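Local coordinates for L544 (Acanthamoeba polyphaga mimivirus, PDB 4AMQ), which probably acts as a metal-dependent nucleotidyl transferase, pairing a nucleotidyltransferase domain with a helical domain, at residues 97-102 with 199-204; 319-324 with 345-350. One frame throughout, in Å; residues are numbered along the deposited sequence.

Contact 1. Residues 97-102 with 199-204; sequences NQIKLI and LQYFVK. With MG (magnesium ion), chain D.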
# COMPACT_ATOMS: atom_id res chain seq x y z
N ASN A 97 21.76 -1.56 -0.56
CA ASN A 97 20.98 -0.95 -1.64
C ASN A 97 19.68 -1.69 -1.94
O ASN A 97 18.80 -1.16 -2.60
CB ASN A 97 21.83 -0.83 -2.90
CG ASN A 97 21.14 -0.02 -3.99
OD1 ASN A 97 20.72 -0.56 -5.01
ND2 ASN A 97 21.00 1.28 -3.76
N GLN A 98 19.57 -2.92 -1.46
CA GLN A 98 18.40 -3.75 -1.74
C GLN A 98 17.22 -3.44 -0.81
O GLN A 98 16.06 -3.61 -1.19
CB GLN A 98 18.78 -5.23 -1.61
CG GLN A 98 17.63 -6.19 -1.86
CD GLN A 98 18.01 -7.64 -1.63
OE1 GLN A 98 18.65 -7.97 -0.63
NE2 GLN A 98 17.64 -8.51 -2.56
N ILE A 99 17.52 -2.96 0.39
CA ILE A 99 16.50 -2.77 1.41
C ILE A 99 16.44 -1.34 1.92
O ILE A 99 17.44 -0.79 2.36
CB ILE A 99 16.73 -3.68 2.62
CG1 ILE A 99 16.69 -5.15 2.20
CG2 ILE A 99 15.71 -3.39 3.71
CD1 ILE A 99 16.95 -6.11 3.34
N LYS A 100 15.26 -0.74 1.88
CA LYS A 100 15.08 0.58 2.45
C LYS A 100 13.88 0.59 3.39
O LYS A 100 12.79 0.17 3.01
CB LYS A 100 14.91 1.62 1.34
CG LYS A 100 15.22 3.05 1.77
CD LYS A 100 15.00 4.05 0.64
CE LYS A 100 15.97 3.82 -0.51
NZ LYS A 100 17.37 4.15 -0.15
N LEU A 101 14.10 1.05 4.61
CA LEU A 101 12.99 1.26 5.53
C LEU A 101 12.46 2.68 5.34
O LEU A 101 13.07 3.64 5.79
CB LEU A 101 13.45 1.05 6.98
CG LEU A 101 12.39 1.35 8.05
CD1 LEU A 101 11.11 0.57 7.78
CD2 LEU A 101 12.94 1.02 9.43
N ILE A 102 11.33 2.80 4.65
CA ILE A 102 10.76 4.10 4.31
C ILE A 102 10.08 4.78 5.50
O ILE A 102 10.37 5.93 5.81
CB ILE A 102 9.74 4.00 3.16
CG1 ILE A 102 10.42 3.47 1.89
CG2 ILE A 102 9.10 5.35 2.89
CD1 ILE A 102 11.49 4.39 1.34
N LEU A 199 6.55 -1.32 10.33
CA LEU A 199 7.73 -1.07 9.52
C LEU A 199 7.37 -1.16 8.04
O LEU A 199 6.95 -2.22 7.56
CB LEU A 199 8.83 -2.09 9.85
CG LEU A 199 9.31 -2.18 11.30
CD1 LEU A 199 10.30 -3.33 11.48
CD2 LEU A 199 9.91 -0.87 11.76
N GLN A 200 7.51 -0.06 7.32
CA GLN A 200 7.20 -0.06 5.89
C GLN A 200 8.46 -0.09 5.04
O GLN A 200 9.13 0.92 4.86
CB GLN A 200 6.32 1.13 5.51
CG GLN A 200 4.87 0.97 5.94
CD GLN A 200 3.97 2.06 5.39
OE1 GLN A 200 4.42 3.17 5.12
NE2 GLN A 200 2.70 1.73 5.21
N TYR A 201 8.77 -1.28 4.52
CA TYR A 201 9.97 -1.47 3.73
C TYR A 201 9.65 -1.46 2.24
O TYR A 201 8.52 -1.73 1.83
CB TYR A 201 10.61 -2.83 4.05
CG TYR A 201 11.26 -2.98 5.41
CD1 TYR A 201 12.57 -2.57 5.62
CD2 TYR A 201 10.59 -3.59 6.46
CE1 TYR A 201 13.18 -2.73 6.85
CE2 TYR A 201 11.20 -3.76 7.70
CZ TYR A 201 12.49 -3.33 7.89
OH TYR A 201 13.10 -3.49 9.11
N PHE A 202 10.65 -1.13 1.44
CA PHE A 202 10.65 -1.51 0.04
C PHE A 202 11.94 -2.29 -0.24
O PHE A 202 13.02 -1.88 0.16
CB PHE A 202 10.47 -0.30 -0.88
CG PHE A 202 9.03 0.10 -1.04
CD1 PHE A 202 8.24 -0.49 -2.02
CD2 PHE A 202 8.46 1.04 -0.19
CE1 PHE A 202 6.91 -0.14 -2.16
CE2 PHE A 202 7.13 1.39 -0.32
CZ PHE A 202 6.35 0.80 -1.31
N VAL A 203 11.78 -3.44 -0.88
CA VAL A 203 12.89 -4.35 -1.07
C VAL A 203 13.03 -4.71 -2.53
O VAL A 203 12.08 -5.15 -3.17
CB VAL A 203 12.70 -5.64 -0.23
CG1 VAL A 203 13.83 -6.64 -0.49
CG2 VAL A 203 12.60 -5.31 1.25
N LYS A 204 14.23 -4.52 -3.07
CA LYS A 204 14.48 -4.93 -4.44
C LYS A 204 14.71 -6.44 -4.45
O LYS A 204 15.79 -6.91 -4.12
CB LYS A 204 15.69 -4.21 -5.01
CG LYS A 204 15.83 -4.39 -6.50
CD LYS A 204 17.18 -3.92 -7.01
CE LYS A 204 17.31 -4.18 -8.50
NZ LYS A 204 18.66 -3.84 -9.00
MG MG D . 19.19 0.93 2.33
O HOH W 1 18.87 1.48 -0.04
O HOH W 2 18.55 2.86 3.88

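Contact 2. Residues 319-324 with 345-350; sequences MNIIDK and LTQLYT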
# COMPACT_ATOMS: atom_id res chain seq x y z
N MET A 319 -2.06 2.80 -25.59
CA MET A 319 -0.61 2.69 -25.76
C MET A 319 0.08 4.01 -26.11
O MET A 319 1.30 4.07 -26.16
CB MET A 319 -0.27 1.61 -26.80
CG MET A 319 -0.57 0.19 -26.33
SD MET A 319 0.35 -0.24 -24.84
CE MET A 319 2.02 -0.30 -25.48
N ASN A 320 -0.71 5.05 -26.34
CA ASN A 320 -0.15 6.39 -26.53
C ASN A 320 0.53 6.89 -25.26
O ASN A 320 1.51 7.63 -25.31
CB ASN A 320 -1.22 7.39 -26.97
CG ASN A 320 -1.75 7.11 -28.36
OD1 ASN A 320 -1.10 6.42 -29.15
ND2 ASN A 320 -2.93 7.64 -28.66
N ILE A 321 -0.02 6.49 -24.11
CA ILE A 321 0.58 6.82 -22.82
C ILE A 321 1.99 6.25 -22.75
O ILE A 321 2.91 6.91 -22.27
CB ILE A 321 -0.25 6.24 -21.64
CG1 ILE A 321 -1.69 6.75 -21.69
CG2 ILE A 321 0.41 6.58 -20.31
CD1 ILE A 321 -1.82 8.27 -21.64
N ILE A 322 2.15 5.03 -23.25
CA ILE A 322 3.44 4.36 -23.28
C ILE A 322 4.44 5.10 -24.17
O ILE A 322 5.60 5.29 -23.78
CB ILE A 322 3.31 2.90 -23.76
CG1 ILE A 322 2.31 2.14 -22.87
CG2 ILE A 322 4.67 2.21 -23.80
CD1 ILE A 322 2.65 2.16 -21.40
N ASP A 323 4.00 5.51 -25.35
CA ASP A 323 4.85 6.28 -26.26
C ASP A 323 5.30 7.60 -25.62
O ASP A 323 6.45 8.01 -25.77
CB ASP A 323 4.13 6.56 -27.58
CG ASP A 323 3.83 5.29 -28.36
OD1 ASP A 323 4.45 4.24 -28.06
OD2 ASP A 323 2.97 5.33 -29.26
N LYS A 324 4.39 8.26 -24.91
CA LYS A 324 4.72 9.48 -24.19
C LYS A 324 5.78 9.24 -23.11
O LYS A 324 6.61 10.11 -22.84
CB LYS A 324 3.46 10.09 -23.55
CG LYS A 324 2.50 10.71 -24.54
CD LYS A 324 1.59 11.75 -23.88
CE LYS A 324 0.67 11.15 -22.84
NZ LYS A 324 -0.13 12.19 -22.12
N LEU A 345 2.53 8.20 -15.19
CA LEU A 345 2.09 6.98 -14.52
C LEU A 345 0.70 7.17 -13.92
O LEU A 345 -0.03 6.20 -13.70
CB LEU A 345 3.08 6.54 -13.44
CG LEU A 345 4.39 5.92 -13.92
CD1 LEU A 345 5.26 5.51 -12.74
CD2 LEU A 345 4.12 4.72 -14.83
N THR A 346 0.33 8.42 -13.67
CA THR A 346 -1.00 8.73 -13.14
C THR A 346 -2.08 8.49 -14.20
O THR A 346 -3.13 7.92 -13.90
CB THR A 346 -1.08 10.17 -12.62
OG1 THR A 346 -0.24 10.30 -11.46
CG2 THR A 346 -2.51 10.52 -12.24
N GLN A 347 -1.81 8.92 -15.43
CA GLN A 347 -2.72 8.64 -16.53
C GLN A 347 -2.83 7.14 -16.76
O GLN A 347 -3.92 6.61 -16.94
CB GLN A 347 -2.23 9.32 -17.81
CG GLN A 347 -2.21 10.84 -17.75
CD GLN A 347 -1.48 11.46 -18.92
OE1 GLN A 347 -1.71 11.09 -20.08
NE2 GLN A 347 -0.58 12.40 -18.63
N LEU A 348 -1.68 6.47 -16.75
CA LEU A 348 -1.63 5.03 -16.95
C LEU A 348 -2.42 4.31 -15.87
O LEU A 348 -3.14 3.36 -16.14
CB LEU A 348 -0.18 4.54 -16.95
CG LEU A 348 0.04 3.07 -17.28
CD1 LEU A 348 -0.57 2.73 -18.64
CD2 LEU A 348 1.52 2.72 -17.25
N TYR A 349 -2.29 4.79 -14.63
CA TYR A 349 -3.00 4.22 -13.51
C TYR A 349 -4.50 4.27 -13.77
O TYR A 349 -5.21 3.28 -13.62
CB TYR A 349 -2.66 4.99 -12.23
CG TYR A 349 -3.11 4.34 -10.95
CD1 TYR A 349 -2.29 3.44 -10.28
CD2 TYR A 349 -4.34 4.65 -10.39
CE1 TYR A 349 -2.69 2.84 -9.10
CE2 TYR A 349 -4.75 4.06 -9.20
CZ TYR A 349 -3.92 3.16 -8.57
OH TYR A 349 -4.32 2.57 -7.39
N THR A 350 -4.98 5.44 -14.18
CA THR A 350 -6.38 5.65 -14.51
C THR A 350 -6.81 4.73 -15.64
O THR A 350 -7.88 4.11 -15.59
CB THR A 350 -6.63 7.10 -14.95
OG1 THR A 350 -6.25 7.99 -13.89
CG2 THR A 350 -8.10 7.31 -15.29

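Contact 1. Residues 97-102 with 199-204
The ring of Tyr201 takes the branched end of Leu101 on one face: CD1 of Leu101 sits nearly over the ring centre, 4.0 Å from the centroid and 9° off the normal, a CH-pi contact. CG2 of Ile99 reaches CD1 of the same ring obliquely. The Phe202 ring, by contrast, is met at its edge, where its CD2 lies 3.8 Å from CG1 of Ile102. With CG of Leu101 anti to the backbone N (chi1 176°), its terminal methyl is carried over the ring of Tyr201, its partner in a non-hydrogen-bonded pair. Ile99 and Val203, the other non-hydrogen-bonded pair, two residues along, lie side by side pointing the same way; beta-branched residues suit an extended chain. Between these pairs Lys100 and Phe202 form a hydrogen-bonded pair, Lys100 N to Phe202 O and Phe202 N to Lys100 O, each 3.0 Å. Ile102 N continues the ladder to Gln200 O at 2.9 Å. At the other end, Gln98 O accepts from Lys204 N (2.8 Å), and the extended Gln98 side chain sends NE2, with the acceptor close to its amide plane, to Lys204 O (2.9 Å). The carbonyl of Ile99, turned away from strand 196-204, binds a magnesium ion with Asp96 O and two waters, in a site that also includes Phe93; Lys100 NZ donates to one of those waters. Within the mixed sheet, strand 196-204 lies between strands 99-108 and 209-217. Helix 28-42 packs on the face bearing Ile99 and Val203, while helix 274-292 meets Phe202 and Ile102 on the other.

Contact 2. Residues 319-324 with 345-350
In Ile321, CG1 lies anti to the carbonyl carbon (chi1 -57°), which sets CG2 toward Leu348, whose CB it touches at 4.0 Å. A further turn about chi2 brings CD1 of Ile321 to 3.2 Å from OE1 of Gln347 and beside its CB. The Lys324 chain bends at chi3, and the Lys324 and Gln347 side chains cross at about a right angle. NZ of Lys324 donates to OE1 of Gln347 at 2.8 Å, lying in the carbonyl plane on a lone pair, with a C=O...N angle of 117°. Long, flexible lysine and glutamine suit this margin because they can span the gap between helices while keeping their polar ends together. Nearer the interior, Ile322 CD1 approaches Leu348 CD1 at 4.3 Å, so one leucine receives both isoleucines, and compact aliphatic groups replace polar ones. Leu348 is also packed by Ile307 of helix 297-311, and Ile322 by Ile308 and Ile311, which places that helix beside both segments. Farther along helix 334-368, Thr350 OG1 donates back to Thr346 O, joining Thr350 N on that carbonyl from the opposite face. The segment axes approach to 9.8 Å and run at 164°, an antiparallel pair with an aliphatic seam and a polar bond at its margin, as expected of neighbouring helices in an all-helical bundle, here in the helical domain.

How the contacts relate
Contact 1 belongs to the nucleotidyltransferase domain and contact 2 to the helical domain; their centres are about 27 Å apart and their nearest atoms about 12 Å, so they do not touch. Helix 274-292 connects them spatially: it packs on Phe202 and Ile102 of contact 1, and on Leu345 and Tyr349 of segment 345-350. The manganese ions, bound by Asp66, Asp68 and Asp213, lie nearer contact 1, with one about 7 Å from the Gln200 side chain. These ions probably mark the catalytic centre, whereas the magnesium at Ile99 is a separate site. Contact 2 contributes helix packing instead.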